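Local coordinates for protein UDP-N-acetylmuramate--L-alanine ligase (Thermotoga maritima, PDB 1J6U) that catalyses the ATP-dependent ligation of L-alanine to UDP-N-acetylmuramate, a step in the peptidoglycan biosynthesis that builds the bacterial cell wall, at residues H134-L139 against P165-L170; L267-K272 against H277-A282; R338-T343 against V434-G439. All coordinates share one frame; numbering follows the deposited sequence.

Three buried helix-on-strand contacts illustrate how MurC fills the cores of two of its domains with aliphatic side chains. They follow one another along the chain: contacts 1 and 2 fall in the middle domain, contact 3 in the C-terminal ligase domain. Contact 1 joins helix 125-138 to the mixed sheet behind the predicted ATP-binding loop, and contact 2 sets helix 276-291 on a small antiparallel sheet, their centres about 17 Å apart. Contact 3, about 28 Å from contact 1 between centres, again lays a helix over an interior strand of its sheet. Contacts 2 and 3, with centres about 19 Å apart, touch through His277 and Asn339, a point of contact between the middle and C-terminal parts of the chain.

Contact 1: H134-L139 against P165-L170; sequences HVLKHL and PVVYEL
Leu136, near the C-terminal end of helix 125-138, sends its side chain onto Pro165, just ahead of strand 166-170, and Val167 within it. From its CB, which points to the strand, the chain leads to CG, and this branch point lies 4.1 Å from Pro165 CG, the ring atom that carries the pucker. At the tip the two methyls part: CD2 turns down the strand and meets Val167 CG2 at 3.8 Å, while CD1 stays on the far side of CG from that valine. The torsions, chi1 -101° and chi2 -1°, lie away from the usual staggered values, a nearly eclipsed setting about CB-CG that would be strained if modelled correctly. On the strand, Val167 has CG1 anti to its backbone N (chi1 -168°), which leaves CG2 as the methyl offered to the leucine. Thr129 and Val132 of helix 125-138 also touch Val167. Phe117, on the adjacent strand 116-120, touches both Leu136 and Pro165 and completes the apolar setting.

The helix belongs to the connection between strands 116-120 and 144-146, and strand 166-170 lies between those two in the sheet. With every touching atom a carbon and all three residues buried, the contact relies on shape and exclusion of water, and it holds against the sheet a helix whose first residues belong to the predicted ATP site.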
loop_
_atom_site.group_PDB
_atom_site.type_symbol
_atom_site.label_atom_id
_atom_site.label_comp_id
_atom_site.label_asym_id
_atom_site.label_seq_id
_atom_site.Cartn_x
_atom_site.Cartn_y
_atom_site.Cartn_z
ATOM N N HIS A 134 -1.338 -5.752 12.183
ATOM C CA HIS A 134 -2.159 -6.935 12.418
ATOM C C HIS A 134 -1.602 -7.802 13.584
ATOM O O HIS A 134 -2.365 -8.243 14.434
ATOM C CB HIS A 134 -2.257 -7.723 11.113
ATOM C CG HIS A 134 -2.919 -9.056 11.245
ATOM N ND1 HIS A 134 -4.284 -9.201 11.357
ATOM C CD2 HIS A 134 -2.409 -10.311 11.203
ATOM C CE1 HIS A 134 -4.589 -10.486 11.367
ATOM N NE2 HIS A 134 -3.469 -11.180 11.273
ATOM N N VAL A 135 -0.291 -8.056 13.601
ATOM C CA VAL A 135 0.366 -8.803 14.688
ATOM C C VAL A 135 0.108 -8.085 16.037
ATOM O O VAL A 135 -0.426 -8.661 16.987
ATOM C CB VAL A 135 1.897 -8.876 14.482
ATOM C CG1 VAL A 135 2.567 -9.458 15.721
ATOM C CG2 VAL A 135 2.237 -9.743 13.266
ATOM N N LEU A 136 0.477 -6.819 16.113
ATOM C CA LEU A 136 0.261 -6.061 17.331
ATOM C C LEU A 136 -1.210 -6.136 17.775
ATOM O O LEU A 136 -1.524 -6.243 18.963
ATOM C CB LEU A 136 0.710 -4.603 17.134
ATOM C CG LEU A 136 2.066 -4.131 17.693
ATOM C CD1 LEU A 136 2.779 -5.266 18.434
ATOM C CD2 LEU A 136 2.922 -3.570 16.598
ATOM N N LYS A 137 -2.138 -6.109 16.844
ATOM C CA LYS A 137 -3.525 -6.184 17.277
ATOM C C LYS A 137 -3.849 -7.578 17.808
ATOM O O LYS A 137 -4.585 -7.722 18.780
ATOM C CB LYS A 137 -4.468 -5.835 16.117
ATOM C CG LYS A 137 -4.648 -4.345 15.864
ATOM C CD LYS A 137 -5.277 -4.068 14.469
ATOM C CE LYS A 137 -6.657 -4.713 14.247
ATOM N NZ LYS A 137 -7.707 -4.352 15.246
ATOM N N HIS A 138 -3.287 -8.606 17.167
ATOM C CA HIS A 138 -3.565 -9.982 17.546
ATOM C C HIS A 138 -3.022 -10.233 18.902
ATOM O O HIS A 138 -3.629 -10.952 19.686
ATOM C CB HIS A 138 -2.933 -10.948 16.583
ATOM C CG HIS A 138 -3.231 -12.380 16.882
ATOM N ND1 HIS A 138 -4.431 -12.972 16.558
ATOM C CD2 HIS A 138 -2.449 -13.367 17.383
ATOM C CE1 HIS A 138 -4.370 -14.265 16.832
ATOM N NE2 HIS A 138 -3.178 -14.529 17.332
ATOM N N LEU A 139 -1.877 -9.620 19.172
ATOM C CA LEU A 139 -1.229 -9.755 20.462
ATOM C C LEU A 139 -1.881 -8.863 21.455
ATOM O O LEU A 139 -1.323 -8.633 22.522
ATOM C CB LEU A 139 0.220 -9.362 20.383
ATOM C CG LEU A 139 1.021 -10.315 19.518
ATOM C CD1 LEU A 139 2.474 -9.964 19.672
ATOM C CD2 LEU A 139 0.768 -11.734 19.906
ATOM N N PRO A 165 1.336 0.823 21.181
ATOM C CA PRO A 165 2.307 1.607 20.407
ATOM C C PRO A 165 1.652 2.092 19.113
ATOM O O PRO A 165 0.500 1.762 18.806
ATOM C CB PRO A 165 3.409 0.595 20.115
ATOM C CG PRO A 165 2.629 -0.639 19.845
ATOM C CD PRO A 165 1.476 -0.614 20.904
ATOM N N VAL A 166 2.392 2.861 18.337
ATOM C CA VAL A 166 1.865 3.340 17.086
ATOM C C VAL A 166 2.683 2.724 15.937
ATOM O O VAL A 166 3.921 2.653 15.982
ATOM C CB VAL A 166 1.878 4.887 17.030
ATOM C CG1 VAL A 166 3.244 5.407 17.399
ATOM C CG2 VAL A 166 1.507 5.365 15.610
ATOM N N VAL A 167 1.953 2.235 14.936
ATOM C CA VAL A 167 2.525 1.608 13.748
ATOM C C VAL A 167 2.238 2.509 12.551
ATOM O O VAL A 167 1.083 2.922 12.337
ATOM C CB VAL A 167 1.838 0.229 13.437
ATOM C CG1 VAL A 167 2.631 -0.522 12.404
ATOM C CG2 VAL A 167 1.680 -0.579 14.681
ATOM N N TYR A 168 3.256 2.788 11.749
ATOM C CA TYR A 168 3.039 3.620 10.572
ATOM C C TYR A 168 4.006 3.365 9.437
ATOM O O TYR A 168 5.051 2.738 9.574
ATOM C CB TYR A 168 3.073 5.086 10.960
ATOM C CG TYR A 168 4.382 5.496 11.565
ATOM C CD1 TYR A 168 5.414 6.016 10.766
ATOM C CD2 TYR A 168 4.603 5.362 12.952
ATOM C CE1 TYR A 168 6.639 6.402 11.331
ATOM C CE2 TYR A 168 5.829 5.750 13.532
ATOM C CZ TYR A 168 6.830 6.269 12.716
ATOM O OH TYR A 168 7.982 6.702 13.292
ATOM N N GLU A 169 3.606 3.879 8.298
ATOM C CA GLU A 169 4.313 3.755 7.038
ATOM C C GLU A 169 5.102 5.055 6.815
ATOM O O GLU A 169 4.596 6.107 7.048
ATOM C CB GLU A 169 3.230 3.584 5.964
ATOM C CG GLU A 169 3.631 3.128 4.592
ATOM C CD GLU A 169 2.411 2.895 3.684
ATOM O OE1 GLU A 169 1.558 2.024 4.007
ATOM O OE2 GLU A 169 2.307 3.591 2.644
ATOM N N LEU A 170 6.349 4.988 6.401
ATOM C CA LEU A 170 7.094 6.197 6.116
ATOM C C LEU A 170 7.377 6.164 4.629
ATOM O O LEU A 170 7.941 5.198 4.114
ATOM C CB LEU A 170 8.436 6.232 6.856
ATOM C CG LEU A 170 8.448 6.939 8.193
ATOM C CD1 LEU A 170 9.869 7.012 8.684
ATOM C CD2 LEU A 170 7.907 8.331 8.032
#

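Contact 2: L267-K272 against H277-A282; sequences LELKLK and HNVLNA
Asn278 is the first residue of 277-282 to meet the strand, and it does so chiefly with its backbone: Leu271 CD1 lies 3.6 Å from Asn278 O. That oxygen is already the acceptor of the helical bond from the backbone N of Ala282, so the methyl rests beside a carbonyl whose polar need is met. The amide end of Asn278 is employed differently. Its ND2 bonds to Pro274 O in the turn that joins strand to helix, and its OD1 receives a weak bond from Asn281 ND2, 3.3 Å long and bent to 145°.

Val279 follows and divides its methyls between the two leucines. With CG1 anti to the backbone N (chi1 173°), CG1 approaches Leu269 CD2 at 4.1 Å and CG2 approaches Leu271 CD1 at the same distance; the Leu269 and Val279 side chains run past each other in opposite senses. Leu280 points away from the strand and touches Val238. Asn281 lies against Thr127, Thr128 and Met131 of helix 125-138, and Asn278 touches Thr127 as well, a residue predicted to bind ATP.

One turn beyond Asn278, Ala282 points toward the strand. Its CB sits 3.6 Å from Leu269 CD2 and 3.9 Å from Leu271 CD1, with the second methyl of each leucine only slightly farther. The small residue lets both leucines close over it.

The axes of 277-282 and 267-271 make an angle of 123°. The strand-facing side of the helix is chiefly carbon, apart from the already bonded Asn278 O, and its asparagines are turned to polar duty. The chemistry separates two tasks within one helix turn: hydrophobic closure of the small antiparallel sheet, and amide contacts beside the predicted nucleotide site.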
loop_
_atom_site.group_PDB
_atom_site.type_symbol
_atom_site.label_atom_id
_atom_site.label_comp_id
_atom_site.label_asym_id
_atom_site.label_seq_id
_atom_site.Cartn_x
_atom_site.Cartn_y
_atom_site.Cartn_z
ATOM N N LEU A 267 11.480 -22.091 11.745
ATOM C CA LEU A 267 10.020 -22.126 11.783
ATOM C C LEU A 267 9.393 -22.231 10.403
ATOM O O LEU A 267 10.020 -22.004 9.352
ATOM C CB LEU A 267 9.448 -20.882 12.500
ATOM C CG LEU A 267 9.785 -19.502 11.905
ATOM C CD1 LEU A 267 8.897 -19.214 10.698
ATOM C CD2 LEU A 267 9.569 -18.440 12.971
ATOM N N GLU A 268 8.127 -22.584 10.422
ATOM C CA GLU A 268 7.407 -22.671 9.193
ATOM C C GLU A 268 6.417 -21.517 9.172
ATOM O O GLU A 268 5.592 -21.366 10.076
ATOM C CB GLU A 268 6.658 -23.992 9.077
ATOM C CG GLU A 268 5.960 -24.096 7.758
ATOM C CD GLU A 268 5.210 -25.379 7.600
ATOM O OE1 GLU A 268 4.244 -25.597 8.367
ATOM O OE2 GLU A 268 5.591 -26.162 6.704
ATOM N N LEU A 269 6.542 -20.700 8.132
ATOM C CA LEU A 269 5.646 -19.573 7.896
ATOM C C LEU A 269 4.496 -20.001 6.985
ATOM O O LEU A 269 4.721 -20.557 5.903
ATOM C CB LEU A 269 6.405 -18.446 7.208
ATOM C CG LEU A 269 5.641 -17.211 6.761
ATOM C CD1 LEU A 269 4.915 -16.540 7.927
ATOM C CD2 LEU A 269 6.649 -16.281 6.130
ATOM N N LYS A 270 3.274 -19.782 7.440
ATOM C CA LYS A 270 2.101 -20.051 6.616
ATOM C C LYS A 270 1.354 -18.706 6.395
ATOM O O LYS A 270 1.103 -17.963 7.335
ATOM C CB LYS A 270 1.163 -21.021 7.301
ATOM C CG LYS A 270 1.670 -22.414 7.424
ATOM C CD LYS A 270 0.465 -23.338 7.454
ATOM C CE LYS A 270 0.619 -24.462 8.457
ATOM N NZ LYS A 270 -0.712 -25.092 8.676
ATOM N N LEU A 271 1.023 -18.392 5.148
ATOM C CA LEU A 271 0.274 -17.164 4.817
ATOM C C LEU A 271 -0.969 -17.474 3.973
ATOM O O LEU A 271 -0.911 -18.281 3.021
ATOM C CB LEU A 271 1.141 -16.195 4.015
ATOM C CG LEU A 271 2.416 -15.712 4.701
ATOM C CD1 LEU A 271 3.310 -14.975 3.745
ATOM C CD2 LEU A 271 2.001 -14.852 5.890
ATOM N N LYS A 272 -2.083 -16.843 4.333
ATOM C CA LYS A 272 -3.334 -16.971 3.585
ATOM C C LYS A 272 -3.055 -16.155 2.312
ATOM O O LYS A 272 -3.343 -16.576 1.200
ATOM C CB LYS A 272 -4.459 -16.338 4.382
ATOM C CG LYS A 272 -5.696 -17.174 4.463
ATOM N N HIS A 277 6.651 -12.219 -2.741
ATOM C CA HIS A 277 6.994 -11.012 -2.026
ATOM C C HIS A 277 6.296 -10.867 -0.699
ATOM O O HIS A 277 6.828 -10.246 0.226
ATOM C CB HIS A 277 6.815 -9.780 -2.931
ATOM C CG HIS A 277 7.783 -9.764 -4.083
ATOM N ND1 HIS A 277 8.124 -8.619 -4.764
ATOM C CD2 HIS A 277 8.520 -10.760 -4.637
ATOM C CE1 HIS A 277 9.035 -8.906 -5.679
ATOM N NE2 HIS A 277 9.294 -10.199 -5.623
ATOM N N ASN A 278 5.120 -11.454 -0.561
ATOM C CA ASN A 278 4.480 -11.370 0.730
ATOM C C ASN A 278 5.246 -12.227 1.766
ATOM O O ASN A 278 5.171 -11.960 2.970
ATOM C CB ASN A 278 3.023 -11.806 0.639
ATOM C CG ASN A 278 2.115 -10.665 0.267
ATOM O OD1 ASN A 278 2.323 -9.528 0.672
ATOM N ND2 ASN A 278 1.089 -10.967 -0.498
ATOM N N VAL A 279 5.958 -13.254 1.296
ATOM C CA VAL A 279 6.750 -14.085 2.184
ATOM C C VAL A 279 7.892 -13.204 2.696
ATOM O O VAL A 279 8.170 -13.177 3.875
ATOM C CB VAL A 279 7.310 -15.300 1.450
ATOM C CG1 VAL A 279 8.255 -16.036 2.355
ATOM C CG2 VAL A 279 6.159 -16.242 1.063
ATOM N N LEU A 280 8.534 -12.465 1.800
ATOM C CA LEU A 280 9.594 -11.561 2.195
ATOM C C LEU A 280 9.075 -10.514 3.180
ATOM O O LEU A 280 9.742 -10.199 4.146
ATOM C CB LEU A 280 10.216 -10.908 0.953
ATOM C CG LEU A 280 11.546 -11.501 0.456
ATOM C CD1 LEU A 280 11.685 -12.968 0.792
ATOM C CD2 LEU A 280 11.632 -11.294 -1.028
ATOM N N ASN A 281 7.875 -10.001 2.954
ATOM C CA ASN A 281 7.289 -9.022 3.856
ATOM C C ASN A 281 7.006 -9.669 5.218
ATOM O O ASN A 281 7.108 -9.021 6.248
ATOM C CB ASN A 281 5.942 -8.458 3.307
ATOM C CG ASN A 281 6.097 -7.683 1.999
ATOM O OD1 ASN A 281 7.143 -7.078 1.716
ATOM N ND2 ASN A 281 5.033 -7.680 1.202
ATOM N N ALA A 282 6.544 -10.912 5.200
ATOM C CA ALA A 282 6.260 -11.620 6.428
ATOM C C ALA A 282 7.612 -11.911 7.142
ATOM O O ALA A 282 7.692 -11.767 8.358
ATOM C CB ALA A 282 5.541 -12.885 6.123
#

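Contact 3: R338-T343 against V434-G439; sequences RNLLQT and VFLFVG
Leu340 and Leu341 meet Leu436 and Val438 through aliphatic branches alone, while the flat groups of the strand, the rings of Phe435 and Phe437, lie on its other side. There both rings gather on Phe450 of helix 443-457: Phe435 meets it edge-to-face, and Phe437 with the planes at about 45°. Phe437 also touches Ile443, Ser446 and Ser447 of that helix.

On the side facing helix 334-347, Leu340 and Val438 reach toward each other tip to tip. The leucine has CG anti to its backbone N (chi1 170°), which extends CD2 toward the valine until it lies 3.5 Å from Val438 CG2, tighter than usual for two methyls, and 3.9 Å from Val438 CG1. Both branches of the valine thus straddle one methyl. Two residues earlier on the strand, Leu436 CD1 slots in beside Leu341 CD2 at 3.7 Å, and Leu340 CG is more loosely placed, 4.4 Å from the same Leu436 CD1. Leu341 does not set out toward the strand, yet its end comes close enough to share the layer. Ile327 and Ile353, from the strands flanking 433-438, also touch Leu436.

The axes of 338-343 and 434-438 run nearly antiparallel, at 162°. Strand 433-438 lies between the parallel strands 324-329 and 352-357, so helix 334-347 packs over the strand its own connection spans. Helix 443-457 covers the other face of the sheet. Strand 324-329, helix 334-347 and strand 352-357 form a beta-alpha-beta crossover, as in the Rossmann-like C-terminal domain of Mur ligases.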
loop_
_atom_site.group_PDB
_atom_site.type_symbol
_atom_site.label_atom_id
_atom_site.label_comp_id
_atom_site.label_asym_id
_atom_site.label_seq_id
_atom_site.Cartn_x
_atom_site.Cartn_y
_atom_site.Cartn_z
ATOM N N ARG A 338 4.655 -8.678 -13.933
ATOM C CA ARG A 338 5.236 -10.017 -14.093
ATOM C C ARG A 338 5.039 -10.804 -12.769
ATOM O O ARG A 338 4.718 -12.003 -12.786
ATOM C CB ARG A 338 6.733 -9.934 -14.438
ATOM C CG ARG A 338 7.390 -11.284 -14.799
ATOM N N ASN A 339 5.210 -10.112 -11.634
ATOM C CA ASN A 339 5.049 -10.719 -10.311
ATOM C C ASN A 339 3.609 -11.111 -10.070
ATOM O O ASN A 339 3.321 -12.227 -9.650
ATOM C CB ASN A 339 5.478 -9.749 -9.203
ATOM C CG ASN A 339 6.979 -9.569 -9.144
ATOM O OD1 ASN A 339 7.472 -8.536 -8.680
ATOM N ND2 ASN A 339 7.717 -10.572 -9.613
ATOM N N LEU A 340 2.706 -10.170 -10.311
ATOM C CA LEU A 340 1.291 -10.412 -10.141
ATOM C C LEU A 340 0.849 -11.674 -10.931
ATOM O O LEU A 340 0.191 -12.577 -10.415
ATOM C CB LEU A 340 0.520 -9.174 -10.607
ATOM C CG LEU A 340 -1.000 -9.264 -10.753
ATOM C CD1 LEU A 340 -1.682 -9.476 -9.403
ATOM C CD2 LEU A 340 -1.457 -7.976 -11.349
ATOM N N LEU A 341 1.252 -11.747 -12.176
ATOM C CA LEU A 341 0.859 -12.864 -12.984
ATOM C C LEU A 341 1.496 -14.137 -12.474
ATOM O O LEU A 341 0.859 -15.192 -12.459
ATOM C CB LEU A 341 1.189 -12.589 -14.458
ATOM C CG LEU A 341 0.235 -11.560 -15.081
ATOM C CD1 LEU A 341 0.491 -11.469 -16.614
ATOM C CD2 LEU A 341 -1.220 -11.999 -14.810
ATOM N N GLN A 342 2.743 -14.053 -12.043
ATOM C CA GLN A 342 3.372 -15.246 -11.513
ATOM C C GLN A 342 2.600 -15.687 -10.275
ATOM O O GLN A 342 2.350 -16.893 -10.089
ATOM C CB GLN A 342 4.824 -14.988 -11.190
ATOM C CG GLN A 342 5.641 -14.803 -12.434
ATOM C CD GLN A 342 7.055 -14.316 -12.137
ATOM O OE1 GLN A 342 7.411 -14.054 -10.975
ATOM N NE2 GLN A 342 7.868 -14.182 -13.189
ATOM N N THR A 343 2.165 -14.752 -9.431
ATOM C CA THR A 343 1.421 -15.270 -8.315
ATOM C C THR A 343 0.021 -15.717 -8.709
ATOM O O THR A 343 -0.529 -16.637 -8.078
ATOM C CB THR A 343 1.461 -14.326 -7.030
ATOM O OG1 THR A 343 0.152 -13.901 -6.633
ATOM C CG2 THR A 343 2.361 -13.203 -7.242
ATOM N N VAL A 434 -10.316 -15.973 -13.693
ATOM C CA VAL A 434 -9.924 -14.973 -12.745
ATOM C C VAL A 434 -9.765 -13.696 -13.521
ATOM O O VAL A 434 -8.986 -13.636 -14.470
ATOM C CB VAL A 434 -8.575 -15.303 -12.102
ATOM C CG1 VAL A 434 -8.058 -14.050 -11.350
ATOM C CG2 VAL A 434 -8.732 -16.515 -11.153
ATOM N N PHE A 435 -10.511 -12.678 -13.123
ATOM C CA PHE A 435 -10.390 -11.389 -13.780
ATOM C C PHE A 435 -9.577 -10.490 -12.858
ATOM O O PHE A 435 -10.008 -10.132 -11.745
ATOM C CB PHE A 435 -11.765 -10.762 -14.027
ATOM C CG PHE A 435 -12.639 -11.589 -14.868
ATOM C CD1 PHE A 435 -13.524 -12.471 -14.291
ATOM C CD2 PHE A 435 -12.565 -11.512 -16.252
ATOM C CE1 PHE A 435 -14.348 -13.287 -15.089
ATOM C CE2 PHE A 435 -13.369 -12.315 -17.049
ATOM C CZ PHE A 435 -14.267 -13.209 -16.467
ATOM N N LEU A 436 -8.385 -10.149 -13.318
ATOM C CA LEU A 436 -7.521 -9.272 -12.552
ATOM C C LEU A 436 -7.608 -7.853 -13.103
ATOM O O LEU A 436 -7.139 -7.593 -14.222
ATOM C CB LEU A 436 -6.069 -9.700 -12.681
ATOM C CG LEU A 436 -5.676 -11.112 -12.344
ATOM C CD1 LEU A 436 -4.228 -11.358 -12.833
ATOM C CD2 LEU A 436 -5.836 -11.309 -10.855
ATOM N N PHE A 437 -8.193 -6.948 -12.326
ATOM C CA PHE A 437 -8.262 -5.556 -12.712
ATOM C C PHE A 437 -7.011 -4.875 -12.114
ATOM O O PHE A 437 -6.948 -4.554 -10.924
ATOM C CB PHE A 437 -9.520 -4.925 -12.162
ATOM C CG PHE A 437 -10.719 -5.260 -12.938
ATOM C CD1 PHE A 437 -11.362 -6.476 -12.749
ATOM C CD2 PHE A 437 -11.232 -4.354 -13.867
ATOM C CE1 PHE A 437 -12.508 -6.779 -13.466
ATOM C CE2 PHE A 437 -12.374 -4.658 -14.590
ATOM C CZ PHE A 437 -13.014 -5.868 -14.387
ATOM N N VAL A 438 -6.037 -4.636 -12.975
ATOM C CA VAL A 438 -4.763 -4.089 -12.587
ATOM C C VAL A 438 -4.460 -2.629 -12.844
ATOM O O VAL A 438 -4.522 -2.171 -13.980
ATOM C CB VAL A 438 -3.681 -4.888 -13.278
ATOM C CG1 VAL A 438 -2.295 -4.470 -12.753
ATOM C CG2 VAL A 438 -3.994 -6.377 -13.092
ATOM N N GLY A 439 -4.085 -1.918 -11.789
ATOM C CA GLY A 439 -3.698 -0.535 -11.938
ATOM C C GLY A 439 -3.830 0.342 -10.720
ATOM O O GLY A 439 -4.639 0.078 -9.848
#